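Local coordinates for integron Cassette Protein Hfx_Cass5 (Unidentified, PDB 3IF4) that is of unknown function but is encoded by a mobile integron gene cassette and forms a two-subunit assembly in which strands of the two chains pair, at residues Gln82-Ala87 against Leu94-Asn99; Thr100-Val105 against Glu112-Ala117; Val40-Ser45 against Val57-Ser62. All coordinates share one frame; numbering follows the deposited sequence.

Contact 1: Gln82-Ala87 against Leu94-Asn99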
loop_
_atom_site.group_PDB
_atom_site.type_symbol
_atom_site.label_atom_id
_atom_site.label_comp_id
_atom_site.label_asym_id
_atom_site.label_seq_id
_atom_site.Cartn_x
_atom_site.Cartn_y
_atom_site.Cartn_z
ATOM N N GLN A 82 -8.771 -1.832 8.390
ATOM C CA GLN A 82 -8.483 -0.686 7.535
ATOM C C GLN A 82 -9.778 -0.144 6.930
ATOM O O GLN A 82 -10.008 1.063 6.895
ATOM C CB GLN A 82 -7.503 -1.090 6.425
ATOM C CG GLN A 82 -7.115 0.036 5.481
ATOM C CD GLN A 82 -6.070 0.954 6.077
ATOM O OE1 GLN A 82 -5.886 0.998 7.298
ATOM N NE2 GLN A 82 -5.374 1.694 5.219
ATOM N N ILE A 83 -10.624 -1.053 6.458
ATOM C CA ILE A 83 -11.909 -0.678 5.885
ATOM C C ILE A 83 -12.808 -0.026 6.924
ATOM O O ILE A 83 -13.411 1.007 6.662
ATOM C CB ILE A 83 -12.614 -1.876 5.237
ATOM C CG1 ILE A 83 -11.842 -2.318 3.990
ATOM C CG2 ILE A 83 -14.047 -1.519 4.861
ATOM C CD1 ILE A 83 -12.342 -3.589 3.386
ATOM N N PHE A 84 -12.892 -0.618 8.106
ATOM C CA PHE A 84 -13.693 -0.020 9.167
ATOM C C PHE A 84 -13.148 1.369 9.501
ATOM O O PHE A 84 -13.914 2.299 9.768
ATOM C CB PHE A 84 -13.701 -0.910 10.415
ATOM C CG PHE A 84 -14.705 -2.032 10.361
ATOM C CD1 PHE A 84 -15.025 -2.646 9.155
ATOM C CD2 PHE A 84 -15.315 -2.491 11.525
ATOM C CE1 PHE A 84 -15.948 -3.686 9.104
ATOM C CE2 PHE A 84 -16.228 -3.528 11.485
ATOM C CZ PHE A 84 -16.543 -4.131 10.268
ATOM N N ALA A 85 -11.823 1.506 9.468
ATOM C CA ALA A 85 -11.175 2.767 9.831
ATOM C C ALA A 85 -11.465 3.888 8.827
ATOM O O ALA A 85 -11.683 5.039 9.213
ATOM C CB ALA A 85 -9.672 2.568 10.004
ATOM N N ALA A 86 -11.481 3.543 7.546
ATOM C CA ALA A 86 -11.808 4.504 6.499
ATOM C C ALA A 86 -13.241 5.000 6.654
ATOM O O ALA A 86 -13.520 6.187 6.498
ATOM C CB ALA A 86 -11.616 3.872 5.125
ATOM N N ALA A 87 -14.149 4.079 6.954
ATOM C CA ALA A 87 -15.546 4.427 7.175
ATOM C C ALA A 87 -15.693 5.312 8.401
ATOM O O ALA A 87 -16.546 6.200 8.439
ATOM C CB ALA A 87 -16.387 3.168 7.334
ATOM N N LEU A 94 -18.752 0.986 11.818
ATOM C CA LEU A 94 -19.344 -0.261 11.369
ATOM C C LEU A 94 -19.235 -1.345 12.436
ATOM O O LEU A 94 -18.265 -1.395 13.192
ATOM C CB LEU A 94 -18.655 -0.716 10.086
ATOM C CG LEU A 94 -18.922 0.184 8.879
ATOM C CD1 LEU A 94 -17.986 -0.152 7.729
ATOM C CD2 LEU A 94 -20.369 0.049 8.434
ATOM N N VAL A 95 -20.238 -2.216 12.494
ATOM C CA VAL A 95 -20.206 -3.345 13.415
ATOM C C VAL A 95 -20.811 -4.594 12.777
ATOM O O VAL A 95 -21.706 -4.500 11.941
ATOM C CB VAL A 95 -20.952 -3.032 14.728
ATOM C CG1 VAL A 95 -20.263 -1.902 15.486
ATOM C CG2 VAL A 95 -22.398 -2.680 14.443
ATOM N N LEU A 96 -20.310 -5.760 13.171
ATOM C CA LEU A 96 -20.817 -7.024 12.651
ATOM C C LEU A 96 -22.021 -7.473 13.465
ATOM O O LEU A 96 -22.063 -7.301 14.682
ATOM C CB LEU A 96 -19.741 -8.111 12.700
ATOM C CG LEU A 96 -18.442 -7.922 11.912
ATOM C CD1 LEU A 96 -17.544 -9.145 12.080
ATOM C CD2 LEU A 96 -18.727 -7.657 10.440
ATOM N N GLY A 97 -22.997 -8.059 12.789
ATOM C CA GLY A 97 -24.203 -8.492 13.455
ATOM C C GLY A 97 -24.465 -9.965 13.255
ATOM O O GLY A 97 -23.826 -10.611 12.420
ATOM N N PRO A 98 -25.413 -10.509 14.031
ATOM C CA PRO A 98 -25.820 -11.907 13.886
ATOM C C PRO A 98 -26.391 -12.149 12.491
ATOM O O PRO A 98 -26.327 -13.269 11.994
ATOM C CB PRO A 98 -26.918 -12.065 14.946
ATOM C CG PRO A 98 -26.695 -10.944 15.908
ATOM C CD PRO A 98 -26.171 -9.815 15.086
ATOM N N ASN A 99 -26.939 -11.106 11.878
ATOM C CA ASN A 99 -27.517 -11.218 10.544
ATOM C C ASN A 99 -26.499 -10.931 9.446
ATOM O O ASN A 99 -26.844 -10.880 8.265
ATOM C CB ASN A 99 -28.722 -10.284 10.403
ATOM C CG ASN A 99 -29.784 -10.540 11.452
ATOM O OD1 ASN A 99 -30.018 -9.710 12.332
ATOM N ND2 ASN A 99 -30.435 -11.695 11.368
HETATM O O HOH W 1 -16.326 1.944 11.044
#
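Leu94 lays its CB over the ring of Phe84 in a CH-pi contact: CB stands 3.9 Å from the centroid of the Phe84 ring and only 5° off the ring normal, hence above the middle of the face. The same ring is met further along by the backbone, with Phe84 CE2 3.4 Å from Leu94 O. The Phe84 ring reaches Leu94 because chi1 of -83° sets CG anti to the carbonyl carbon and swings the ring over to Leu94 CB.

Two further contacts are apolar. Leu96 approaches the Phe84 ring near its plane, at the edge, where its CD2 lies 4.2 Å from Phe84 CZ; the two side chains run at roughly a right angle. One turn further along the helix, Ala87 CB meets Leu94 CD1 at 3.7 Å, and Leu94 CD1 also comes within 4.1 Å of Phe84 CD1. A single leucine thus covers both the ring, with CB, and the alanine, with the CD1 branch.

These contacts fold strand 93-95, the next strand in the chain, back alongside helix 76-89 through a short connection. Leu94 and Val95 extend the arrangement across the dimer, pairing in a parallel ladder with a strand of the second subunit, while Phe84 also packs on Val27 of the second subunit.

The polar link between the segments is a water bridge. The water donates to Phe84 O at 2.8 Å and accepts from Leu94 N at 2.7 Å, so it joins a helix carbonyl to a strand amide across segments that share no direct hydrogen bond. Elsewhere along 82-87 the helix keeps its own pattern, Ala86 N bonding to Gln82 O and Ala87 N to Ile83 O.

Contact 2: Thr100-Val105 against Glu112-Ala117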
loop_
_atom_site.group_PDB
_atom_site.type_symbol
_atom_site.label_atom_id
_atom_site.label_comp_id
_atom_site.label_asym_id
_atom_site.label_seq_id
_atom_site.Cartn_x
_atom_site.Cartn_y
_atom_site.Cartn_z
ATOM N N THR A 100 -25.245 -10.746 9.843
ATOM C CA THR A 100 -24.174 -10.470 8.893
ATOM C C THR A 100 -24.016 -11.615 7.897
ATOM O O THR A 100 -23.802 -12.763 8.287
ATOM C CB THR A 100 -22.831 -10.233 9.607
ATOM O OG1 THR A 100 -22.954 -9.124 10.506
ATOM C CG2 THR A 100 -21.734 -9.940 8.595
ATOM N N ARG A 101 -24.123 -11.294 6.613
ATOM C CA ARG A 101 -24.006 -12.298 5.562
ATOM C C ARG A 101 -22.559 -12.462 5.105
ATOM O O ARG A 101 -21.896 -11.488 4.749
ATOM C CB ARG A 101 -24.894 -11.932 4.370
ATOM C CG ARG A 101 -26.307 -12.485 4.457
ATOM C CD ARG A 101 -27.148 -12.039 3.271
ATOM N NE ARG A 101 -26.473 -11.016 2.478
ATOM C CZ ARG A 101 -25.907 -11.239 1.296
ATOM N NH1 ARG A 101 -25.932 -12.454 0.766
ATOM N NH2 ARG A 101 -25.316 -10.248 0.644
ATOM N N TRP A 102 -22.079 -13.700 5.116
ATOM C CA TRP A 102 -20.718 -14.001 4.686
ATOM C C TRP A 102 -20.724 -14.752 3.359
ATOM O O TRP A 102 -21.251 -15.861 3.267
ATOM C CB TRP A 102 -19.987 -14.818 5.752
ATOM C CG TRP A 102 -19.993 -14.177 7.107
ATOM C CD1 TRP A 102 -21.037 -14.124 7.984
ATOM C CD2 TRP A 102 -18.902 -13.498 7.740
ATOM N NE1 TRP A 102 -20.664 -13.454 9.124
ATOM C CE2 TRP A 102 -19.359 -13.059 9.000
ATOM C CE3 TRP A 102 -17.584 -13.219 7.366
ATOM C CZ2 TRP A 102 -18.545 -12.356 9.886
ATOM C CZ3 TRP A 102 -16.778 -12.520 8.248
ATOM C CH2 TRP A 102 -17.260 -12.097 9.492
ATOM N N VAL A 103 -20.137 -14.143 2.335
ATOM C CA VAL A 103 -20.099 -14.744 1.007
ATOM C C VAL A 103 -18.685 -15.159 0.612
ATOM O O VAL A 103 -17.803 -14.316 0.446
ATOM C CB VAL A 103 -20.658 -13.787 -0.062
ATOM C CG1 VAL A 103 -20.598 -14.434 -1.437
ATOM C CG2 VAL A 103 -22.083 -13.382 0.282
ATOM N N ASN A 104 -18.478 -16.464 0.462
ATOM C CA ASN A 104 -17.187 -16.995 0.052
ATOM C C ASN A 104 -16.108 -16.737 1.096
ATOM O O ASN A 104 -14.940 -16.556 0.755
ATOM C CB ASN A 104 -16.774 -16.402 -1.297
ATOM C CG ASN A 104 -15.670 -17.197 -1.975
ATOM O OD1 ASN A 104 -15.624 -18.428 -1.873
ATOM N ND2 ASN A 104 -14.778 -16.500 -2.680
ATOM N N VAL A 105 -16.501 -16.710 2.367
ATOM C CA VAL A 105 -15.545 -16.536 3.457
ATOM C C VAL A 105 -15.449 -17.803 4.290
ATOM O O VAL A 105 -16.348 -18.106 5.060
ATOM C CB VAL A 105 -15.924 -15.369 4.384
ATOM C CG1 VAL A 105 -14.911 -15.253 5.521
ATOM C CG2 VAL A 105 -16.010 -14.067 3.599
ATOM N N GLU A 112 -11.573 -15.349 12.404
ATOM C CA GLU A 112 -10.533 -14.348 12.571
ATOM C C GLU A 112 -11.022 -12.954 12.172
ATOM O O GLU A 112 -10.649 -11.955 12.791
ATOM C CB GLU A 112 -9.310 -14.739 11.752
ATOM C CG GLU A 112 -8.038 -14.055 12.181
ATOM C CD GLU A 112 -6.833 -14.620 11.471
ATOM O OE1 GLU A 112 -6.773 -15.859 11.308
ATOM O OE2 GLU A 112 -5.952 -13.827 11.071
ATOM N N LEU A 113 -11.857 -12.883 11.141
ATOM C CA LEU A 113 -12.388 -11.597 10.707
ATOM C C LEU A 113 -13.345 -11.072 11.760
ATOM O O LEU A 113 -13.410 -9.868 12.017
ATOM C CB LEU A 113 -13.077 -11.704 9.343
ATOM C CG LEU A 113 -12.137 -11.809 8.135
ATOM C CD1 LEU A 113 -12.927 -11.828 6.836
ATOM C CD2 LEU A 113 -11.134 -10.664 8.126
ATOM N N THR A 114 -14.076 -11.986 12.385
ATOM C CA THR A 114 -15.000 -11.611 13.443
ATOM C C THR A 114 -14.248 -10.983 14.608
ATOM O O THR A 114 -14.655 -9.947 15.137
ATOM C CB THR A 114 -15.797 -12.820 13.945
ATOM O OG1 THR A 114 -16.665 -13.279 12.901
ATOM C CG2 THR A 114 -16.631 -12.437 15.159
ATOM N N HIS A 115 -13.142 -11.609 14.999
ATOM C CA HIS A 115 -12.354 -11.118 16.123
ATOM C C HIS A 115 -11.667 -9.793 15.800
ATOM O O HIS A 115 -11.562 -8.916 16.658
ATOM C CB HIS A 115 -11.320 -12.155 16.555
ATOM C CG HIS A 115 -10.521 -11.743 17.752
ATOM N ND1 HIS A 115 -9.349 -11.028 17.654
ATOM C CD2 HIS A 115 -10.732 -11.945 19.074
ATOM C CE1 HIS A 115 -8.868 -10.806 18.866
ATOM N NE2 HIS A 115 -9.687 -11.353 19.743
ATOM N N ALA A 116 -11.205 -9.655 14.562
ATOM C CA ALA A 116 -10.531 -8.437 14.127
ATOM C C ALA A 116 -11.474 -7.239 14.177
ATOM O O ALA A 116 -11.045 -6.108 14.402
ATOM C CB ALA A 116 -9.968 -8.614 12.725
ATOM N N ALA A 117 -12.761 -7.497 13.965
ATOM C CA ALA A 117 -13.767 -6.441 13.987
ATOM C C ALA A 117 -14.134 -6.059 15.417
ATOM O O ALA A 117 -14.659 -4.974 15.664
ATOM C CB ALA A 117 -15.004 -6.873 13.216
#
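Trp102 presents the edge of its six-membered ring to Leu113: CB of Leu113 lies near the indole plane, 3.9 Å from Trp102 CZ3. The two side chains slide past each other in opposite directions, one from the strand and one from the helix, and Leu113 CD1 follows its CB to 4.2 Å from Trp102 CZ3. CB of Trp102 points toward the helix, and chi1 of -54°, with CG anti to the carbonyl carbon, lays the six-membered ring edge beside Leu113.

Thr114 crosses Trp102 at about a right angle, and its OG1 stands obliquely to the ring, 3.7 Å from Trp102 CH2. This hydroxyl is hydrogen-bonded to Arg110 O one turn earlier in the helix, while Arg110 itself makes a cation-pi contact with Trp102. One face of the indole carries Thr100 CG2, 3.6 Å above the plane and offset toward the rim. Beyond the tryptophan, Val105 CG1 meets Leu113 CD1 at 4.2 Å, the side chains crossing at a slant.

Replacing Trp102 by an alanine is likely to open a gap beside Leu113 CB and leave Arg110 without its aromatic partner.

Residues 101-103 pair in a parallel ladder with a strand of the second subunit, so the arrangement is an amphipathic helix, 107-118, packed by its apolar flank against an intersubunit sheet strand.

Contact 3: Val40-Ser45 against Val57-Ser62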
loop_
_atom_site.group_PDB
_atom_site.type_symbol
_atom_site.label_atom_id
_atom_site.label_comp_id
_atom_site.label_asym_id
_atom_site.label_seq_id
_atom_site.Cartn_x
_atom_site.Cartn_y
_atom_site.Cartn_z
ATOM N N VAL A 40 16.150 5.064 -1.769
ATOM C CA VAL A 40 17.032 5.259 -2.906
ATOM C C VAL A 40 17.502 6.717 -2.928
ATOM O O VAL A 40 16.700 7.641 -3.086
ATOM C CB VAL A 40 16.352 4.911 -4.250
ATOM C CG1 VAL A 40 17.307 5.197 -5.412
ATOM C CG2 VAL A 40 15.904 3.459 -4.271
ATOM N N THR A 41 18.803 6.910 -2.741
ATOM C CA THR A 41 19.393 8.239 -2.691
ATOM C C THR A 41 20.049 8.558 -4.027
ATOM O O THR A 41 21.073 7.974 -4.367
ATOM C CB THR A 41 20.472 8.325 -1.599
ATOM O OG1 THR A 41 19.919 7.890 -0.349
ATOM C CG2 THR A 41 20.998 9.754 -1.473
ATOM N N PRO A 42 19.449 9.478 -4.794
ATOM C CA PRO A 42 19.980 9.854 -6.105
ATOM C C PRO A 42 21.307 10.586 -5.950
ATOM O O PRO A 42 21.567 11.178 -4.904
ATOM C CB PRO A 42 18.917 10.805 -6.659
ATOM C CG PRO A 42 17.705 10.622 -5.777
ATOM C CD PRO A 42 18.247 10.252 -4.444
ATOM N N GLY A 43 22.136 10.537 -6.985
ATOM C CA GLY A 43 23.432 11.186 -6.953
ATOM C C GLY A 43 23.354 12.698 -6.877
ATOM O O GLY A 43 24.188 13.323 -6.234
ATOM N N GLU A 44 22.351 13.289 -7.522
ATOM C CA GLU A 44 22.302 14.742 -7.650
ATOM C C GLU A 44 20.893 15.333 -7.708
ATOM O O GLU A 44 20.661 16.429 -7.217
ATOM C CB GLU A 44 23.134 15.206 -8.860
ATOM C CG GLU A 44 23.021 14.314 -10.095
ATOM C CD GLU A 44 24.026 14.671 -11.194
ATOM O OE1 GLU A 44 24.547 15.811 -11.192
ATOM O OE2 GLU A 44 24.290 13.811 -12.066
ATOM N N SER A 45 19.950 14.613 -8.303
ATOM C CA SER A 45 18.606 15.155 -8.469
ATOM C C SER A 45 17.774 15.139 -7.180
ATOM O O SER A 45 17.998 14.318 -6.287
ATOM C CB SER A 45 17.866 14.407 -9.575
ATOM O OG SER A 45 18.508 14.595 -10.818
ATOM N N VAL A 57 5.347 6.591 -3.829
ATOM C CA VAL A 57 6.740 6.919 -3.567
ATOM C C VAL A 57 6.799 8.280 -2.888
ATOM O O VAL A 57 6.000 9.161 -3.192
ATOM C CB VAL A 57 7.531 6.948 -4.873
ATOM C CG1 VAL A 57 8.994 7.278 -4.613
ATOM C CG2 VAL A 57 7.389 5.610 -5.575
ATOM N N SER A 58 7.733 8.453 -1.962
ATOM C CA SER A 58 7.865 9.731 -1.276
ATOM C C SER A 58 9.291 10.250 -1.321
ATOM O O SER A 58 10.238 9.495 -1.546
ATOM C CB SER A 58 7.421 9.612 0.178
ATOM O OG SER A 58 6.349 8.712 0.281
ATOM N N TRP A 59 9.435 11.547 -1.096
ATOM C CA TRP A 59 10.745 12.176 -1.060
ATOM C C TRP A 59 10.977 12.705 0.347
ATOM O O TRP A 59 10.153 13.433 0.882
ATOM C CB TRP A 59 10.828 13.313 -2.084
ATOM C CG TRP A 59 12.106 14.144 -2.027
ATOM C CD1 TRP A 59 12.242 15.411 -1.524
ATOM C CD2 TRP A 59 13.408 13.767 -2.512
ATOM N NE1 TRP A 59 13.545 15.841 -1.664
ATOM C CE2 TRP A 59 14.278 14.855 -2.265
ATOM C CE3 TRP A 59 13.918 12.618 -3.125
ATOM C CZ2 TRP A 59 15.635 14.823 -2.607
ATOM C CZ3 TRP A 59 15.269 12.588 -3.466
ATOM C CH2 TRP A 59 16.109 13.688 -3.210
ATOM N N ASN A 60 12.088 12.310 0.952
ATOM C CA ASN A 60 12.449 12.812 2.264
ATOM C C ASN A 60 13.604 13.791 2.114
ATOM O O ASN A 60 14.734 13.394 1.812
ATOM C CB ASN A 60 12.834 11.656 3.186
ATOM C CG ASN A 60 13.101 12.108 4.604
ATOM O OD1 ASN A 60 14.122 12.745 4.891
ATOM N ND2 ASN A 60 12.184 11.779 5.508
ATOM N N GLU A 61 13.319 15.074 2.307
ATOM C CA GLU A 61 14.305 16.103 2.004
ATOM C C GLU A 61 15.493 16.102 2.968
ATOM O O GLU A 61 16.606 16.463 2.584
ATOM C CB GLU A 61 13.654 17.488 1.939
ATOM C CG GLU A 61 14.608 18.605 1.507
ATOM C CD GLU A 61 15.259 18.354 0.145
ATOM O OE1 GLU A 61 14.536 18.345 -0.877
ATOM O OE2 GLU A 61 16.499 18.186 0.098
ATOM N N SER A 62 15.272 15.688 4.210
ATOM C CA SER A 62 16.358 15.717 5.185
ATOM C C SER A 62 17.414 14.665 4.860
ATOM O O SER A 62 18.597 14.847 5.152
ATOM C CB SER A 62 15.833 15.534 6.611
ATOM O OG SER A 62 15.517 14.179 6.865
#
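Pro42 sets its ring against the edge of the Trp59 indole: both CG and CD of Pro42 lie 3.9 Å from Trp59 CZ3, close to the indole plane. The two side chains meet at a slant. What brings the indole here is the first torsion of Trp59, which places CG anti to the backbone N, chi1 174°; the ring is then turned so that its six-membered part meets Pro42 and Ser45. The adjoining corner of that ring, Trp59 CH2, comes within 3.7 Å of Ser45 O, an oblique approach to a backbone carbonyl.

The other end of the indole is fixed within its own segment. Trp59 NE1 donates to Glu61 OE1 at 2.8 Å, and the N-H points almost straight at the acceptor, 179°. The oxygen lies in the indole plane, yet the carboxylate is turned so that the donor meets it from above, 64° out of the carboxylate plane. Glu61 folds into this position through a bend at its second torsion, and its other oxygen, OE2, forms a salt bridge with Arg64. Bonded at NE1 and packed at CZ3, the indole is therefore likely to be restricted in turning about its chi2 bond. Further along, Ser62 OG donates to Asn60 OD1 at 2.8 Å, in the carbonyl plane, and the same oxygen accepts from Thr63 N, which ties up the turn after the strand.

Within the chain Trp59 packs on Ile50, while Pro42 packs on Leu94 of the second subunit. The contact joins two non-adjacent strands, 38-42 and the outermost 58-60, of a four-stranded antiparallel sheet of order 1-2-4-3, with 65-67 between them in the order.

How the contacts relate
From the N terminus, contact 3 comes first: it closes the long loop between strands 38-42 and 58-60 and belongs to the antiparallel sheet. The chain then passes to helix 76-89, where contact 1 brings strand 93-95 back onto the helix, and contact 2 next joins strand 101-103 to helix 107-118. The three follow in series, with none nested or crossed. Contacts 1 and 2 touch, their centres about 10 Å apart, through Leu96 and Phe84 against Ala117, which unites the two helices and the segment between them. Contact 3 lies across the chain's centre, about 38 Å from contact 1 between centres; all three reach the second subunit.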